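Local coordinates for Endoglucanase(Endo-1,4-beta-glucanase)protein (Pseudomonas stutzeri, PDB 6R2J), which binds cellobiose and, as a family 5 glycoside hydrolase, probably cleaves the beta-1,4-glucosidic bonds of cellulose, at residues Tyr46-Gly51 / Asn90-Ile95; Asp75-Leu80 / Ala127-Gly132; Pro236-Leu241 / Ile321-Ala326; Ala265-Leu270 / Arg311-Asn316. All blocks are in the same frame, centred on the assembly; numbering follows the deposited sequence. Where two conformers were deposited one is given.

Contact 1: residues Tyr46-Gly51 / Asn90-Ile95; sequences YYADQG and NGQKVI
The methyl group of A48 meets the backbone of N90 and the amide end of Q92, its CB lying 3.7 Å from N90 O and 4.2 Å from N90 CB. The small methyl of alanine lets the helix come close, with the A48 CA and N90 CA atoms 6.4 Å apart. Q92 NE2 comes 3.2 Å from A48 N, but both are donors and the pair is not bonded; NE2 passes beside the last turn of the helix to carbonyls around it, giving a hydrogen bond to I52 O and a weak one to F44 O. The side chain of Q92 is extended beyond CG (chi2 152°), and this carries NE2 over to the helix end, past Y47 CB at 4.0 Å. Both segments are helix-to-strand turns of a TIM barrel: helix 41-49 leads into strand 54-59, and helix 74-89 into strand 93-98. Each helix ends in a Schellman motif with a glycine of positive phi as its C-prime residue, G51 in the first, where G51 N bonds to A48 O at 2.9 Å, and G91 in the second. Further out, G91 O accepts a bond from R53, which fixes the second turn against the start of the neighbouring strand. The amide of N90 turns back to its own helix, ND2 bonding L86 O, while the hydroxyl of Y47 leads away to E297.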
loop_
_atom_site.group_PDB
_atom_site.type_symbol
_atom_site.label_atom_id
_atom_site.label_comp_id
_atom_site.label_asym_id
_atom_site.label_seq_id
_atom_site.Cartn_x
_atom_site.Cartn_y
_atom_site.Cartn_z
ATOM N N TYR A 46 10.318 7.743 -14.502
ATOM C CA TYR A 46 11.202 6.592 -14.376
ATOM C C TYR A 46 10.402 5.296 -14.259
ATOM O O TYR A 46 10.651 4.335 -14.988
ATOM C CB TYR A 46 12.145 6.742 -13.182
ATOM C CG TYR A 46 12.978 5.489 -12.995
ATOM C CD1 TYR A 46 14.013 5.196 -13.851
ATOM C CD2 TYR A 46 12.691 4.582 -11.981
ATOM C CE1 TYR A 46 14.747 4.021 -13.694
ATOM C CE2 TYR A 46 13.403 3.436 -11.806
ATOM C CZ TYR A 46 14.430 3.144 -12.661
ATOM O OH TYR A 46 15.145 1.977 -12.493
ATOM N N TYR A 47 9.451 5.231 -13.330
ATOM C CA TYR A 47 8.777 3.949 -13.104
ATOM C C TYR A 47 7.879 3.594 -14.272
ATOM O O TYR A 47 7.822 2.438 -14.684
ATOM C CB TYR A 47 8.062 3.940 -11.754
ATOM C CG TYR A 47 9.072 3.956 -10.632
ATOM C CD1 TYR A 47 9.761 2.788 -10.250
ATOM C CD2 TYR A 47 9.393 5.140 -10.003
ATOM C CE1 TYR A 47 10.726 2.808 -9.239
ATOM C CE2 TYR A 47 10.334 5.189 -8.997
ATOM C CZ TYR A 47 10.998 4.031 -8.595
ATOM O OH TYR A 47 11.922 4.118 -7.573
ATOM N N ALA A 48 7.216 4.582 -14.865
ATOM C CA ALA A 48 6.514 4.329 -16.123
ATOM C C ALA A 48 7.462 3.767 -17.175
ATOM O O ALA A 48 7.115 2.831 -17.912
ATOM C CB ALA A 48 5.902 5.627 -16.651
ATOM N N ASP A 49 8.664 4.335 -17.278
ATOM C CA ASP A 49 9.603 3.847 -18.287
ATOM C C ASP A 49 9.955 2.379 -18.057
ATOM O O ASP A 49 10.282 1.655 -19.002
ATOM C CB ASP A 49 10.871 4.709 -18.289
ATOM C CG ASP A 49 10.692 6.025 -19.027
ATOM O OD1 ASP A 49 9.608 6.273 -19.610
ATOM O OD2 ASP A 49 11.647 6.825 -19.017
ATOM N N GLN A 50 9.904 1.931 -16.812
ATOM C CA GLN A 50 10.165 0.548 -16.454
ATOM C C GLN A 50 8.939 -0.343 -16.601
ATOM O O GLN A 50 9.010 -1.523 -16.243
ATOM C CB GLN A 50 10.677 0.500 -15.012
ATOM C CG GLN A 50 11.875 1.403 -14.737
ATOM C CD GLN A 50 13.177 0.968 -15.476
ATOM O OE1 GLN A 50 13.492 -0.231 -15.580
ATOM N NE2 GLN A 50 13.940 1.955 -15.962
ATOM N N GLY A 51 7.831 0.173 -17.141
ATOM C CA GLY A 51 6.629 -0.615 -17.320
ATOM C C GLY A 51 5.717 -0.698 -16.123
ATOM O O GLY A 51 4.853 -1.589 -16.073
ATOM N N ASN A 90 1.406 10.086 -16.611
ATOM C CA ASN A 90 2.322 9.027 -16.983
ATOM C C ASN A 90 1.648 7.674 -17.046
ATOM O O ASN A 90 2.326 6.651 -16.908
ATOM C CB ASN A 90 3.485 8.977 -16.009
ATOM C CG ASN A 90 4.503 10.064 -16.273
ATOM O OD1 ASN A 90 5.315 9.988 -17.236
ATOM N ND2 ASN A 90 4.479 11.101 -15.418
ATOM N N GLY A 91 0.333 7.645 -17.252
ATOM C CA GLY A 91 -0.373 6.386 -17.416
ATOM C C GLY A 91 -0.412 5.502 -16.203
ATOM O O GLY A 91 -0.619 4.295 -16.354
ATOM N N GLN A 92 -0.260 6.075 -15.005
ATOM C CA GLN A 92 -0.275 5.345 -13.740
ATOM C C GLN A 92 -1.532 5.667 -12.921
ATOM O O GLN A 92 -2.172 6.711 -13.080
ATOM C CB GLN A 92 0.978 5.670 -12.897
ATOM C CG GLN A 92 2.279 5.163 -13.479
ATOM C CD GLN A 92 3.500 5.983 -13.109
ATOM O OE1 GLN A 92 3.428 7.164 -12.767
ATOM N NE2 GLN A 92 4.640 5.348 -13.189
ATOM N N LYS A 93 -1.863 4.762 -11.997
ATOM C CA LYS A 93 -2.952 4.976 -11.051
ATOM C C LYS A 93 -2.435 4.701 -9.642
ATOM O O LYS A 93 -1.582 3.834 -9.426
ATOM C CB LYS A 93 -4.185 4.145 -11.403
ATOM C CG LYS A 93 -4.730 4.468 -12.811
ATOM C CD LYS A 93 -6.053 3.757 -13.095
ATOM C CE LYS A 93 -6.512 4.012 -14.527
ATOM N NZ LYS A 93 -7.719 3.225 -14.948
ATOM N N VAL A 94 -2.940 5.472 -8.691
ATOM C CA VAL A 94 -2.336 5.576 -7.371
ATOM C C VAL A 94 -3.292 5.072 -6.302
ATOM O O VAL A 94 -4.489 5.368 -6.325
ATOM C CB VAL A 94 -1.923 7.039 -7.085
ATOM C CG1 VAL A 94 -1.394 7.202 -5.673
ATOM C CG2 VAL A 94 -0.919 7.514 -8.153
ATOM N N ILE A 95 -2.736 4.345 -5.343
ATOM C CA ILE A 95 -3.417 3.989 -4.107
ATOM C C ILE A 95 -2.932 4.974 -3.055
ATOM O O ILE A 95 -1.780 4.921 -2.613
ATOM C CB ILE A 95 -3.134 2.524 -3.713
ATOM C CG1 ILE A 95 -3.544 1.577 -4.872
ATOM C CG2 ILE A 95 -3.877 2.073 -2.420
ATOM C CD1 ILE A 95 -3.333 0.126 -4.602
#

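Contact 2: residues Asp75-Leu80 / Ala127-Gly132; sequences DQIRLL and AERFKG
The phenyl ring of F130 has I77 O in its plane at one edge, while R129 CB, from the residue before it, stands 4.1 Å above the centre of one face. Its tip, CZ, is pushed in between two aliphatic side chains one helical turn apart. I77 CG2 lies 3.9 Å from F130 CZ and L80 CB 3.7 Å from the same atom, both approaching obliquely. F130 has its CG beside the backbone N (chi1 -53°), a turn that sends the ring across to the other helix. Next to it the other flat group, the guanidinium of R129, reaches over I77: its NH1 sits 3.9 Å from I77 CG1, also obliquely, and the two side chains cross at about a right angle. Branched I77 meets both: CG2 packs on the ring and beside the arginine chain, while CG1 is nearest NH1; that long chain can cover the apolar pair and still keep its charge at the surface. On the inner side F130 also packs on Y139 of strand 136-140. Helices 74-89 and 116-130 are successive outer helices of the TIM barrel, and this largely apolar packing is that of neighbouring outer helices in such a barrel.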
loop_
_atom_site.group_PDB
_atom_site.type_symbol
_atom_site.label_atom_id
_atom_site.label_comp_id
_atom_site.label_asym_id
_atom_site.label_seq_id
_atom_site.Cartn_x
_atom_site.Cartn_y
_atom_site.Cartn_z
ATOM N N ASP A 75 -2.575 22.995 1.466
ATOM C CA ASP A 75 -1.331 22.690 0.759
ATOM C C ASP A 75 -1.073 21.184 0.687
ATOM O O ASP A 75 -0.472 20.710 -0.269
ATOM C CB ASP A 75 -0.139 23.370 1.436
ATOM C CG ASP A 75 -0.073 24.871 1.194
ATOM O OD1 ASP A 75 -0.537 25.338 0.132
ATOM O OD2 ASP A 75 0.463 25.594 2.074
ATOM N N GLN A 76 -1.429 20.426 1.732
ATOM C CA GLN A 76 -1.203 18.986 1.706
ATOM C C GLN A 76 -2.113 18.340 0.677
ATOM O O GLN A 76 -1.672 17.491 -0.112
ATOM C CB GLN A 76 -1.395 18.410 3.115
ATOM C CG GLN A 76 -0.935 16.949 3.278
ATOM C CD GLN A 76 0.579 16.751 3.477
ATOM O OE1 GLN A 76 1.075 15.629 3.336
ATOM N NE2 GLN A 76 1.313 17.836 3.793
ATOM N N ILE A 77 -3.364 18.786 0.620
ATOM C CA ILE A 77 -4.270 18.304 -0.422
ATOM C C ILE A 77 -3.706 18.619 -1.810
ATOM O O ILE A 77 -3.704 17.768 -2.709
ATOM C CB ILE A 77 -5.690 18.883 -0.236
ATOM C CG1 ILE A 77 -6.291 18.548 1.132
ATOM C CG2 ILE A 77 -6.640 18.389 -1.342
ATOM C CD1 ILE A 77 -6.567 17.082 1.343
ATOM N N ARG A 78 -3.262 19.864 -2.016
ATOM C CA ARG A 78 -2.623 20.278 -3.266
ATOM C C ARG A 78 -1.433 19.376 -3.587
ATOM O O ARG A 78 -1.230 18.980 -4.739
ATOM C CB ARG A 78 -2.257 21.775 -3.130
ATOM C CG ARG A 78 -1.565 22.466 -4.326
ATOM C CD ARG A 78 -0.826 23.819 -3.937
ATOM N NE ARG A 78 -0.055 23.712 -2.683
ATOM C CZ ARG A 78 1.070 23.005 -2.527
ATOM N NH1 ARG A 78 1.614 22.356 -3.559
ATOM N NH2 ARG A 78 1.662 22.972 -1.333
ATOM N N LEU A 79 -0.675 18.975 -2.568
ATOM C CA LEU A 79 0.478 18.109 -2.813
ATOM C C LEU A 79 0.038 16.710 -3.233
ATOM O O LEU A 79 0.657 16.089 -4.106
ATOM C CB LEU A 79 1.325 18.043 -1.546
ATOM C CG LEU A 79 2.230 19.232 -1.243
ATOM C CD1 LEU A 79 2.648 19.208 0.216
ATOM C CD2 LEU A 79 3.428 19.177 -2.205
ATOM N N LEU A 80 -1.036 16.208 -2.632
ATOM C CA LEU A 80 -1.577 14.917 -3.046
ATOM C C LEU A 80 -2.201 14.999 -4.438
ATOM O O LEU A 80 -2.072 14.067 -5.239
ATOM C CB LEU A 80 -2.593 14.459 -2.008
ATOM C CG LEU A 80 -2.055 13.965 -0.668
ATOM C CD1 LEU A 80 -3.168 13.796 0.376
ATOM C CD2 LEU A 80 -1.353 12.678 -0.898
ATOM N N ALA A 127 -12.344 11.925 0.230
ATOM C CA ALA A 127 -12.972 11.392 -0.977
ATOM C C ALA A 127 -13.661 12.493 -1.781
ATOM O O ALA A 127 -13.712 12.418 -3.010
ATOM C CB ALA A 127 -13.946 10.274 -0.602
ATOM N N GLU A 128 -14.205 13.513 -1.104
ATOM C CA GLU A 128 -14.750 14.682 -1.790
ATOM C C GLU A 128 -13.668 15.428 -2.563
ATOM O O GLU A 128 -13.929 15.959 -3.643
ATOM C CB GLU A 128 -15.387 15.634 -0.767
ATOM C CG GLU A 128 -16.729 15.183 -0.131
ATOM C CD GLU A 128 -17.122 16.037 1.093
ATOM O OE1 GLU A 128 -16.657 17.189 1.191
ATOM O OE2 GLU A 128 -17.888 15.569 1.968
ATOM N N ARG A 129 -12.447 15.470 -2.039
ATOM C CA ARG A 129 -11.391 16.195 -2.744
ATOM C C ARG A 129 -10.896 15.449 -3.992
ATOM O O ARG A 129 -10.514 16.087 -4.986
ATOM C CB ARG A 129 -10.210 16.440 -1.804
ATOM C CG ARG A 129 -10.480 17.203 -0.509
ATOM C CD ARG A 129 -10.870 18.663 -0.764
ATOM N NE ARG A 129 -11.195 19.298 0.512
ATOM C CZ ARG A 129 -10.482 20.273 1.071
ATOM N NH1 ARG A 129 -9.412 20.754 0.433
ATOM N NH2 ARG A 129 -10.824 20.781 2.247
ATOM N N PHE A 130 -10.837 14.102 -3.953
ATOM C CA PHE A 130 -10.185 13.326 -5.017
ATOM C C PHE A 130 -11.119 12.480 -5.875
ATOM O O PHE A 130 -10.673 11.921 -6.881
ATOM C CB PHE A 130 -9.073 12.441 -4.431
ATOM C CG PHE A 130 -8.089 13.191 -3.585
ATOM C CD1 PHE A 130 -7.336 14.191 -4.114
ATOM C CD2 PHE A 130 -7.923 12.885 -2.254
ATOM C CE1 PHE A 130 -6.402 14.879 -3.307
ATOM C CE2 PHE A 130 -7.020 13.563 -1.451
ATOM C CZ PHE A 130 -6.252 14.561 -1.981
ATOM N N LYS A 131 -12.398 12.421 -5.548
ATOM C CA LYS A 131 -13.417 11.765 -6.360
ATOM C C LYS A 131 -13.259 12.075 -7.844
ATOM O O LYS A 131 -13.301 13.241 -8.264
ATOM C CB LYS A 131 -14.798 12.236 -5.861
ATOM C CG LYS A 131 -16.035 11.757 -6.647
ATOM C CD LYS A 131 -17.329 12.423 -6.120
ATOM C CE LYS A 131 -18.604 11.937 -6.885
ATOM N NZ LYS A 131 -19.039 12.880 -7.995
ATOM N N GLY A 132 -13.086 11.025 -8.631
ATOM C CA GLY A 132 -13.080 11.154 -10.072
ATOM C C GLY A 132 -11.734 11.436 -10.700
ATOM O O GLY A 132 -11.662 11.597 -11.930
#

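Contact 3: residues Pro236-Leu241 / Ile321-Ala326; sequences PFIEWL and IGPTPA
After the last helix of the TIM barrel the chain runs on as a C-terminal tail, and at residues 321-326 that tail crosses helix 229-244 on the outside of the barrel. P323 carries the contact. Its ring crosses L241 at about a right angle, with P323 CG 3.4 Å from L241 CB, tighter than an ordinary van der Waals contact, and P323 CD 3.6 Å from L241 CD1. Beside this, I238 CG2 touches P323 CB at 3.8 Å, and the carbonyl oxygen of I238 lies at the same distance from P323 CG. Placing CG2 of I238 anti to the backbone N (with CG1 at chi1 -58°) turns this methyl to the proline, while L241 CD1 also rests 3.5 Å above the ring plane of F237, so the leucine joins the tail to the aromatic packing of its own helix. The peptide bond before P323 is cis, and G322 just ahead of it forms backbone hydrogen bonds with G248 and C277, which probably help to fix the course of the tail there. A glycine in place of P323 would probably open a gap beside L241 and I238 and free the preceding bond to relax to trans, shifting the tail. The side-chain contacts are apolar, with the I238 carbonyl oxygen beside the ring, so the hold depends on shape: a rigid ring set against two aliphatic side chains of one helix.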
loop_
_atom_site.group_PDB
_atom_site.type_symbol
_atom_site.label_atom_id
_atom_site.label_comp_id
_atom_site.label_asym_id
_atom_site.label_seq_id
_atom_site.Cartn_x
_atom_site.Cartn_y
_atom_site.Cartn_z
ATOM N N PRO A 236 -1.097 -18.409 3.197
ATOM C CA PRO A 236 -2.200 -18.284 4.144
ATOM C C PRO A 236 -3.214 -17.238 3.712
ATOM O O PRO A 236 -4.429 -17.474 3.812
ATOM C CB PRO A 236 -1.463 -17.892 5.427
ATOM C CG PRO A 236 -0.095 -18.497 5.277
ATOM C CD PRO A 236 0.217 -18.268 3.856
ATOM N N PHE A 237 -2.713 -16.086 3.229
ATOM C CA PHE A 237 -3.523 -14.922 2.866
ATOM C C PHE A 237 -4.330 -15.194 1.602
ATOM O O PHE A 237 -5.551 -14.986 1.581
ATOM C CB PHE A 237 -2.560 -13.719 2.694
ATOM C CG PHE A 237 -3.222 -12.450 2.236
ATOM C CD1 PHE A 237 -4.363 -11.972 2.861
ATOM C CD2 PHE A 237 -2.691 -11.729 1.169
ATOM C CE1 PHE A 237 -4.978 -10.816 2.404
ATOM C CE2 PHE A 237 -3.308 -10.588 0.702
ATOM C CZ PHE A 237 -4.442 -10.126 1.320
ATOM N N ILE A 238 -3.648 -15.676 0.547
ATOM C CA ILE A 238 -4.304 -16.090 -0.698
ATOM C C ILE A 238 -5.405 -17.105 -0.405
ATOM O O ILE A 238 -6.525 -17.011 -0.918
ATOM C CB ILE A 238 -3.254 -16.645 -1.685
ATOM C CG1 ILE A 238 -2.191 -15.570 -1.968
ATOM C CG2 ILE A 238 -3.941 -17.243 -2.920
ATOM C CD1 ILE A 238 -2.683 -14.168 -2.041
ATOM N N GLU A 239 -5.107 -18.087 0.441
ATOM C CA GLU A 239 -6.076 -19.132 0.733
ATOM C C GLU A 239 -7.278 -18.572 1.470
ATOM O O GLU A 239 -8.417 -18.956 1.190
ATOM C CB GLU A 239 -5.416 -20.236 1.560
ATOM C CG GLU A 239 -4.504 -21.128 0.714
ATOM C CD GLU A 239 -3.928 -22.264 1.481
ATOM O OE1 GLU A 239 -4.334 -22.424 2.639
ATOM O OE2 GLU A 239 -3.065 -22.982 0.944
ATOM N N TRP A 240 -7.047 -17.648 2.395
ATOM C CA TRP A 240 -8.157 -16.947 3.034
ATOM C C TRP A 240 -8.956 -16.130 2.029
ATOM O O TRP A 240 -10.193 -16.126 2.066
ATOM C CB TRP A 240 -7.610 -16.015 4.110
ATOM C CG TRP A 240 -8.623 -15.337 4.922
ATOM C CD1 TRP A 240 -9.157 -15.766 6.116
ATOM C CD2 TRP A 240 -9.223 -14.070 4.648
ATOM N NE1 TRP A 240 -10.069 -14.850 6.581
ATOM C CE2 TRP A 240 -10.129 -13.799 5.700
ATOM C CE3 TRP A 240 -9.100 -13.140 3.608
ATOM C CZ2 TRP A 240 -10.910 -12.627 5.739
ATOM C CZ3 TRP A 240 -9.874 -11.960 3.656
ATOM C CH2 TRP A 240 -10.763 -11.724 4.706
ATOM N N LEU A 241 -8.270 -15.412 1.131
ATOM C CA LEU A 241 -8.970 -14.703 0.060
ATOM C C LEU A 241 -9.823 -15.651 -0.791
ATOM O O LEU A 241 -11.011 -15.407 -1.011
ATOM C CB LEU A 241 -7.963 -13.966 -0.814
ATOM C CG LEU A 241 -7.257 -12.825 -0.080
ATOM C CD1 LEU A 241 -6.017 -12.400 -0.894
ATOM C CD2 LEU A 241 -8.129 -11.644 0.162
ATOM N N ILE A 321 -8.559 -8.933 -11.021
ATOM C CA ILE A 321 -7.799 -9.058 -9.784
ATOM C C ILE A 321 -8.228 -10.334 -9.080
ATOM O O ILE A 321 -9.432 -10.615 -8.954
ATOM C CB ILE A 321 -7.963 -7.805 -8.903
ATOM C CG1 ILE A 321 -7.439 -6.610 -9.720
ATOM C CG2 ILE A 321 -7.237 -8.005 -7.576
ATOM C CD1 ILE A 321 -5.921 -6.680 -10.076
ATOM N N GLY A 322 -7.242 -11.149 -8.686
ATOM C CA GLY A 322 -7.499 -12.371 -7.963
ATOM C C GLY A 322 -7.262 -12.191 -6.481
ATOM O O GLY A 322 -7.212 -11.063 -5.979
ATOM N N PRO A 323 -7.072 -13.322 -5.755
ATOM C CA PRO A 323 -7.090 -14.689 -6.339
ATOM C C PRO A 323 -8.483 -15.208 -6.793
ATOM O O PRO A 323 -9.527 -14.587 -6.521
ATOM C CB PRO A 323 -6.505 -15.566 -5.211
ATOM C CG PRO A 323 -6.971 -14.848 -3.960
ATOM C CD PRO A 323 -6.887 -13.352 -4.291
ATOM N N THR A 324 -8.454 -16.334 -7.509
ATOM C CA THR A 324 -9.682 -16.932 -8.005
ATOM C C THR A 324 -10.332 -17.701 -6.859
ATOM O O THR A 324 -9.717 -18.639 -6.336
ATOM C CB THR A 324 -9.356 -17.857 -9.160
ATOM O OG1 THR A 324 -8.268 -18.712 -8.791
ATOM C CG2 THR A 324 -8.951 -17.035 -10.364
ATOM N N PRO A 325 -11.537 -17.295 -6.406
ATOM C CA PRO A 325 -12.220 -18.061 -5.342
ATOM C C PRO A 325 -12.312 -19.544 -5.688
ATOM O O PRO A 325 -12.227 -19.899 -6.862
ATOM C CB PRO A 325 -13.610 -17.397 -5.251
ATOM C CG PRO A 325 -13.449 -16.006 -5.839
ATOM C CD PRO A 325 -12.329 -16.130 -6.865
ATOM N N ALA A 326 -12.475 -20.404 -4.687
ATOM C CA ALA A 326 -12.690 -21.821 -4.939
ATOM C C ALA A 326 -13.826 -22.020 -5.935
ATOM O O ALA A 326 -14.951 -22.330 -5.550
ATOM C CB ALA A 326 -12.992 -22.536 -3.623
#

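Contact 4: residues Ala265-Leu270 / Arg311-Asn316; sequences AMDNLL and RKHLAN
D267 OD1 takes two bonds at once: H313 NE2 donates to it at 2.7 Å, with an N-H...O angle of 153°, and K312 NZ forms a salt bridge with it at 2.8 Å. These bonds tie helix 260-276, one of the outer helices of the TIM barrel, to the type I turn R311-L314 that follows helix 305-311. The donors come from opposite faces of the carboxylate: the imidazole stands well above the plane, 75° out of it, whereas the ammonium lies nearer the plane on the syn side. Two donors on one oxygen would probably hold the aspartate in its charged form. K312 reaches the oxygen by folding its end, with bends at chi3 and chi4, and NZ has a further weak bond to L309 O. Aspartate fits here because its short chain sets a carboxylate close to the helix, within range of both neighbours. The imidazole is held between two aliphatic groups. L270 CB makes a CH-pi contact over one face, 3.7 Å from the ring centroid, and L270 CD1 lies 3.6 Å from H313 CD2; on the opposite face K312 CG sits over the ring centre. An alanine in place of H313 would probably cost D267 its ring donor and open a gap above L270, leaving K312 freer to turn. Behind the ring, H313 O accepts a bond from N274 further along the helix. On the L270 side of the ring, D267 O stands above the plane, 3.3 Å from H313 CE1.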
loop_
_atom_site.group_PDB
_atom_site.type_symbol
_atom_site.label_atom_id
_atom_site.label_comp_id
_atom_site.label_asym_id
_atom_site.label_seq_id
_atom_site.Cartn_x
_atom_site.Cartn_y
_atom_site.Cartn_z
ATOM N N ALA A 265 13.861 -15.293 -2.921
ATOM C CA ALA A 265 12.550 -15.256 -2.290
ATOM C C ALA A 265 11.620 -14.293 -2.990
ATOM O O ALA A 265 10.422 -14.576 -3.100
ATOM C CB ALA A 265 12.712 -14.909 -0.810
ATOM N N MET A 266 12.152 -13.170 -3.490
ATOM C CA MET A 266 11.324 -12.211 -4.202
ATOM C C MET A 266 10.887 -12.763 -5.542
ATOM O O MET A 266 9.712 -12.661 -5.896
ATOM C CB MET A 266 12.090 -10.924 -4.416
ATOM C CG MET A 266 11.344 -9.856 -5.152
ATOM S SD MET A 266 12.181 -8.244 -5.087
ATOM C CE MET A 266 11.381 -7.323 -6.426
ATOM N N ASP A 267 11.824 -13.330 -6.303
ATOM C CA ASP A 267 11.477 -13.964 -7.572
ATOM C C ASP A 267 10.364 -15.004 -7.404
ATOM O O ASP A 267 9.385 -15.020 -8.158
ATOM C CB ASP A 267 12.736 -14.615 -8.148
ATOM C CG ASP A 267 12.797 -14.499 -9.675
ATOM O OD1 ASP A 267 12.863 -13.331 -10.197
ATOM O OD2 ASP A 267 12.800 -15.576 -10.336
ATOM N N ASN A 268 10.485 -15.868 -6.408
ATOM C CA ASN A 268 9.465 -16.896 -6.260
ATOM C C ASN A 268 8.154 -16.316 -5.750
ATOM O O ASN A 268 7.081 -16.813 -6.106
ATOM C CB ASN A 268 9.975 -17.966 -5.315
ATOM C CG ASN A 268 11.121 -18.725 -5.884
ATOM O OD1 ASN A 268 11.165 -18.974 -7.094
ATOM N ND2 ASN A 268 12.064 -19.108 -5.026
ATOM N N LEU A 269 8.217 -15.295 -4.891
ATOM C CA LEU A 269 6.986 -14.641 -4.455
ATOM C C LEU A 269 6.239 -14.021 -5.638
ATOM O O LEU A 269 5.056 -14.295 -5.847
ATOM C CB LEU A 269 7.298 -13.589 -3.394
ATOM C CG LEU A 269 6.121 -12.697 -3.040
ATOM C CD1 LEU A 269 5.003 -13.444 -2.297
ATOM C CD2 LEU A 269 6.616 -11.470 -2.242
ATOM N N LEU A 270 6.908 -13.167 -6.413
ATOM C CA LEU A 270 6.240 -12.528 -7.542
ATOM C C LEU A 270 5.676 -13.559 -8.524
ATOM O O LEU A 270 4.596 -13.352 -9.090
ATOM C CB LEU A 270 7.198 -11.552 -8.233
ATOM C CG LEU A 270 7.501 -10.267 -7.445
ATOM C CD1 LEU A 270 8.450 -9.330 -8.247
ATOM C CD2 LEU A 270 6.267 -9.483 -7.060
ATOM N N ARG A 311 11.465 -7.054 -13.327
ATOM C CA ARG A 311 11.064 -6.959 -14.727
ATOM C C ARG A 311 10.573 -8.286 -15.304
ATOM O O ARG A 311 9.657 -8.285 -16.143
ATOM C CB ARG A 311 12.190 -6.351 -15.562
ATOM C CG ARG A 311 12.344 -4.863 -15.324
ATOM C CD ARG A 311 13.047 -4.193 -16.471
ATOM N NE ARG A 311 14.436 -4.639 -16.593
ATOM C CZ ARG A 311 15.496 -3.893 -16.304
ATOM N NH1 ARG A 311 15.307 -2.657 -15.850
ATOM N NH2 ARG A 311 16.733 -4.370 -16.505
ATOM N N LYS A 312 11.163 -9.422 -14.897
ATOM C CA LYS A 312 10.715 -10.685 -15.473
ATOM C C LYS A 312 9.264 -10.981 -15.142
ATOM O O LYS A 312 8.640 -11.799 -15.838
ATOM C CB LYS A 312 11.620 -11.852 -15.062
ATOM C CG LYS A 312 11.289 -12.513 -13.745
ATOM C CD LYS A 312 12.221 -13.714 -13.431
ATOM C CE LYS A 312 13.729 -13.323 -13.386
ATOM N NZ LYS A 312 14.139 -12.203 -12.431
ATOM N N HIS A 313 8.703 -10.313 -14.117
ATOM C CA HIS A 313 7.388 -10.647 -13.573
ATOM C C HIS A 313 6.254 -9.702 -13.964
ATOM O O HIS A 313 5.105 -9.998 -13.636
ATOM C CB HIS A 313 7.433 -10.749 -12.039
ATOM C CG HIS A 313 8.491 -11.674 -11.527
ATOM N ND1 HIS A 313 8.408 -13.045 -11.647
ATOM C CD2 HIS A 313 9.668 -11.419 -10.909
ATOM C CE1 HIS A 313 9.500 -13.590 -11.138
ATOM N NE2 HIS A 313 10.276 -12.625 -10.678
ATOM N N LEU A 314 6.527 -8.617 -14.690
ATOM C CA LEU A 314 5.482 -7.653 -15.049
ATOM C C LEU A 314 4.440 -8.227 -16.020
ATOM O O LEU A 314 3.240 -7.968 -15.869
ATOM C CB LEU A 314 6.137 -6.392 -15.619
ATOM C CG LEU A 314 7.097 -5.772 -14.604
ATOM C CD1 LEU A 314 7.735 -4.492 -15.171
ATOM C CD2 LEU A 314 6.385 -5.475 -13.281
ATOM N N ALA A 315 4.857 -9.040 -16.987
ATOM C CA ALA A 315 3.915 -9.531 -17.985
ATOM C C ALA A 315 2.930 -10.522 -17.389
ATOM O O ALA A 315 3.288 -11.378 -16.579
ATOM C CB ALA A 315 4.673 -10.241 -19.106
ATOM N N ASN A 316 1.682 -10.414 -17.817
ATOM C CA ASN A 316 0.674 -11.410 -17.494
ATOM C C ASN A 316 -0.470 -11.294 -18.495
ATOM O O ASN A 316 -0.483 -10.419 -19.364
ATOM C CB ASN A 316 0.194 -11.250 -16.045
ATOM C CG ASN A 316 -0.578 -9.975 -15.829
ATOM O OD1 ASN A 316 -1.752 -9.893 -16.172
ATOM N ND2 ASN A 316 0.079 -8.967 -15.278
#

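How the contacts relate
From the N terminus, contact 1 opens at 46-51 and contact 2 at 75-80 before contact 1 closes at 90-95; contact 2 then closes at 127-132, so the two loops cross, linked through helix 74-89 and the strand after it. Together they tie helices 41-49, 74-89 and 116-130 and strand 93-98 on one side of the barrel. Later, contact 3 opens at 236-241 and contact 4 at 265-270; contact 4 closes first, at 311-316, and nests inside the loop contact 3 shuts at the C-terminal tail. Contacts 2 and 3 lie on opposite sides of the chain's centre. Contacts 1 and 4 touch, through a weak R311 NH1 to Q50 OE1 hydrogen bond and L314 CD1 packing on Q50 O.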